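Local coordinates for transcriptional activator PlcR protein (Bacillus thuringiensis, PDB 3U3W) that activates transcription by binding DNA, under the control of the quorum-sensing signal peptide PapR, at residues E137-L142 with N159-I164. Numbering follows the deposited sequence.
Sequences ELKKLL and NAIANI
No flat group lies between Leu-138 and Ile-161, whose aliphatic side chains form the centre of the contact; the nearby carboxamides of Asn-159 and Asn-163 take no part in it, Asn-159 ND2 donating a hydrogen bond to the backbone of the bound peptide and Asn-163 ND2 a weak one, while Asn-159 OD1 is held by Asn-201. Leu-138 and Ile-161 lie alongside, pointing opposite ways, with Leu-138 CB 3.6 Å from Ile-161 CG1. Because CG1 of Ile-161 stands anti to the carbonyl carbon (chi1 -69°) and the chain then extends, its CD1 reaches toward segment 137-142 and meets side chains of three residues. Ile-161 CD1 lies 3.8 Å from Leu-138 CB and 3.9 Å from CG of Lys-139, whose chain runs across it, nearly perpendicular. Leu-142 approaches tip to tip, its CD1 3.9 Å from Ile-161 CD1. Beyond CG, Lys-139 runs out extended and ends in a hydrogen bond between NZ and Tyr-165 OH, so the lysine contributes methylenes to the apolar surface while its ammonium is held by the partner helix. The CD1 methyl of Leu-138 also touches Ala-160 CB at 4.1 Å and Ile-164 CD1 at 4.2 Å. No hydrogen bond crosses between the two segments, and the contact rests on apolar packing. Segments 137-142 and 159-164 run nearly antiparallel, at 155°, their axes 10.2 Å apart at closest approach; they lie on helices 131-143 and 153-167, a helical-hairpin pairing consistent with the tetratricopeptide-like C-terminal domain. Helix 109-125 packs against both, through Leu-141 on Trp-117 and Ala-160 on Val-121, while Leu-177 of helix 171-187 touches Ile-161.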
ATOM      1  N   GLU A 137      14.740 -13.523 -23.075  1.00 34.07           N
ATOM      2  CA  GLU A 137      14.897 -14.098 -21.748  1.00 37.25           C
ATOM      3  C   GLU A 137      13.684 -13.764 -20.869  1.00 39.59           C
ATOM      4  O   GLU A 137      13.158 -14.624 -20.153  1.00 35.99           O
ATOM      5  CB  GLU A 137      16.190 -13.622 -21.100  1.00 36.85           C
ATOM      6  CG  GLU A 137      17.444 -14.203 -21.738  1.00 43.74           C
ATOM      7  CD  GLU A 137      17.362 -15.719 -21.925  1.00 58.09           C
ATOM      8  OE1 GLU A 137      16.952 -16.434 -20.984  1.00 51.33           O
ATOM      9  OE2 GLU A 137      17.703 -16.196 -23.029  1.00 59.57           O
ATOM     10  N   LEU A 138      13.235 -12.519 -20.943  1.00 29.96           N
ATOM     11  CA  LEU A 138      12.029 -12.110 -20.230  1.00 35.58           C
ATOM     12  C   LEU A 138      10.802 -12.926 -20.644  1.00 29.20           C
ATOM     13  O   LEU A 138      10.060 -13.406 -19.794  1.00 30.83           O
ATOM     14  CB  LEU A 138      11.784 -10.620 -20.417  1.00 26.80           C
ATOM     15  CG  LEU A 138      12.814  -9.816 -19.649  1.00 22.79           C
ATOM     16  CD1 LEU A 138      12.592  -8.333 -19.842  1.00 26.77           C
ATOM     17  CD2 LEU A 138      12.715 -10.199 -18.187  1.00 27.09           C
ATOM     18  N   LYS A 139      10.604 -13.104 -21.948  1.00 32.73           N
ATOM     19  CA  LYS A 139       9.492 -13.911 -22.436  1.00 32.96           C
ATOM     20  C   LYS A 139       9.540 -15.340 -21.900  1.00 32.13           C
ATOM     21  O   LYS A 139       8.507 -15.976 -21.715  1.00 45.93           O
ATOM     22  CB  LYS A 139       9.430 -13.894 -23.973  1.00 33.83           C
ATOM     23  CG  LYS A 139       8.814 -12.613 -24.524  1.00 36.52           C
ATOM     24  CD  LYS A 139       8.796 -12.565 -26.043  1.00 36.24           C
ATOM     25  CE  LYS A 139       7.808 -11.498 -26.510  1.00 45.44           C
ATOM     26  NZ  LYS A 139       7.902 -11.175 -27.954  1.00 41.36           N
ATOM     27  N   LYS A 140      10.740 -15.832 -21.629  1.00 34.58           N
ATOM     28  CA  LYS A 140      10.910 -17.196 -21.144  1.00 41.07           C
ATOM     29  C   LYS A 140      10.470 -17.320 -19.691  1.00 38.08           C
ATOM     30  O   LYS A 140       9.899 -18.330 -19.298  1.00 48.53           O
ATOM     31  CB  LYS A 140      12.357 -17.672 -21.349  1.00 38.13           C
ATOM     32  CG  LYS A 140      12.610 -18.267 -22.745  1.00 46.81           C
ATOM     33  CD  LYS A 140      14.108 -18.435 -23.067  1.00 54.47           C
ATOM     34  CE  LYS A 140      14.882 -19.088 -21.919  1.00 75.40           C
ATOM     35  NZ  LYS A 140      16.340 -19.249 -22.238  1.00 83.64           N
ATOM     36  N   LEU A 141      10.733 -16.286 -18.898  1.00 41.60           N
ATOM     37  CA  LEU A 141      10.183 -16.204 -17.547  1.00 37.12           C
ATOM     38  C   LEU A 141       8.656 -16.245 -17.596  1.00 33.07           C
ATOM     39  O   LEU A 141       8.026 -16.907 -16.783  1.00 44.51           O
ATOM     40  CB  LEU A 141      10.651 -14.931 -16.840  1.00 25.27           C
ATOM     41  CG  LEU A 141      12.157 -14.699 -16.734  1.00 28.64           C
ATOM     42  CD1 LEU A 141      12.481 -13.413 -15.939  1.00 28.00           C
ATOM     43  CD2 LEU A 141      12.841 -15.909 -16.123  1.00 20.39           C
ATOM     44  N   LEU A 142       8.055 -15.544 -18.551  1.00 30.86           N
ATOM     45  CA  LEU A 142       6.596 -15.592 -18.702  1.00 37.54           C
ATOM     46  C   LEU A 142       6.137 -16.988 -19.031  1.00 45.49           C
ATOM     47  O   LEU A 142       5.155 -17.469 -18.479  1.00 48.37           O
ATOM     48  CB  LEU A 142       6.106 -14.666 -19.814  1.00 25.69           C
ATOM     49  CG  LEU A 142       6.393 -13.180 -19.636  1.00 44.56           C
ATOM     50  CD1 LEU A 142       5.643 -12.407 -20.690  1.00 28.34           C
ATOM     51  CD2 LEU A 142       6.015 -12.707 -18.228  1.00 31.06           C
ATOM     52  N   ASN A 159       5.746  -5.329 -18.444  1.00 28.00           N
ATOM     53  CA  ASN A 159       5.997  -3.906 -18.504  1.00 16.81           C
ATOM     54  C   ASN A 159       7.431  -3.661 -18.943  1.00 21.77           C
ATOM     55  O   ASN A 159       7.667  -2.838 -19.816  1.00 29.02           O
ATOM     56  CB  ASN A 159       5.683  -3.207 -17.167  1.00 20.23           C
ATOM     57  CG  ASN A 159       6.177  -1.754 -17.134  1.00 21.77           C
ATOM     58  OD1 ASN A 159       5.537  -0.834 -17.648  1.00 20.04           O
ATOM     59  ND2 ASN A 159       7.331  -1.558 -16.560  1.00 17.63           N
ATOM     60  N   ALA A 160       8.387  -4.377 -18.356  1.00 23.76           N
ATOM     61  CA  ALA A 160       9.788  -4.319 -18.827  1.00 28.78           C
ATOM     62  C   ALA A 160       9.918  -4.645 -20.331  1.00 25.98           C
ATOM     63  O   ALA A 160      10.528  -3.896 -21.088  1.00 23.75           O
ATOM     64  CB  ALA A 160      10.694  -5.237 -17.992  1.00 17.65           C
ATOM     65  N   ILE A 161       9.315  -5.748 -20.759  1.00 23.37           N
ATOM     66  CA  ILE A 161       9.298  -6.088 -22.171  1.00 28.05           C
ATOM     67  C   ILE A 161       8.759  -4.932 -23.025  1.00 33.36           C
ATOM     68  O   ILE A 161       9.360  -4.563 -24.030  1.00 24.60           O
ATOM     69  CB  ILE A 161       8.485  -7.370 -22.430  1.00 36.21           C
ATOM     70  CG1 ILE A 161       9.213  -8.590 -21.851  1.00 26.57           C
ATOM     71  CG2 ILE A 161       8.240  -7.538 -23.920  1.00 27.11           C
ATOM     72  CD1 ILE A 161       8.376  -9.875 -21.805  1.00 18.54           C
ATOM     73  N   ALA A 162       7.636  -4.342 -22.612  1.00 34.50           N
ATOM     74  CA  ALA A 162       7.035  -3.243 -23.373  1.00 21.63           C
ATOM     75  C   ALA A 162       7.929  -1.988 -23.432  1.00 32.14           C
ATOM     76  O   ALA A 162       7.983  -1.306 -24.459  1.00 21.03           O
ATOM     77  CB  ALA A 162       5.671  -2.902 -22.807  1.00 23.68           C
ATOM     78  N   ASN A 163       8.620  -1.695 -22.328  1.00 21.65           N
ATOM     79  CA  ASN A 163       9.573  -0.589 -22.264  1.00 27.82           C
ATOM     80  C   ASN A 163      10.709  -0.764 -23.257  1.00 25.73           C
ATOM     81  O   ASN A 163      11.196   0.198 -23.834  1.00 31.89           O
ATOM     82  CB  ASN A 163      10.204  -0.483 -20.862  1.00 26.16           C
ATOM     83  CG  ASN A 163       9.265   0.134 -19.825  1.00 34.41           C
ATOM     84  OD1 ASN A 163       8.228   0.696 -20.160  1.00 30.81           O
ATOM     85  ND2 ASN A 163       9.643   0.040 -18.560  1.00 26.07           N
ATOM     86  N   ILE A 164      11.156  -2.002 -23.414  1.00 26.76           N
ATOM     87  CA  ILE A 164      12.336  -2.280 -24.213  1.00 33.39           C
ATOM     88  C   ILE A 164      12.008  -2.218 -25.707  1.00 30.86           C
ATOM     89  O   ILE A 164      12.765  -1.623 -26.475  1.00 26.02           O
ATOM     90  CB  ILE A 164      12.983  -3.618 -23.821  1.00 30.56           C
ATOM     91  CG1 ILE A 164      13.492  -3.531 -22.378  1.00 23.68           C
ATOM     92  CG2 ILE A 164      14.123  -3.970 -24.789  1.00 27.12           C
ATOM     93  CD1 ILE A 164      13.949  -4.849 -21.812  1.00 24.31           C
TER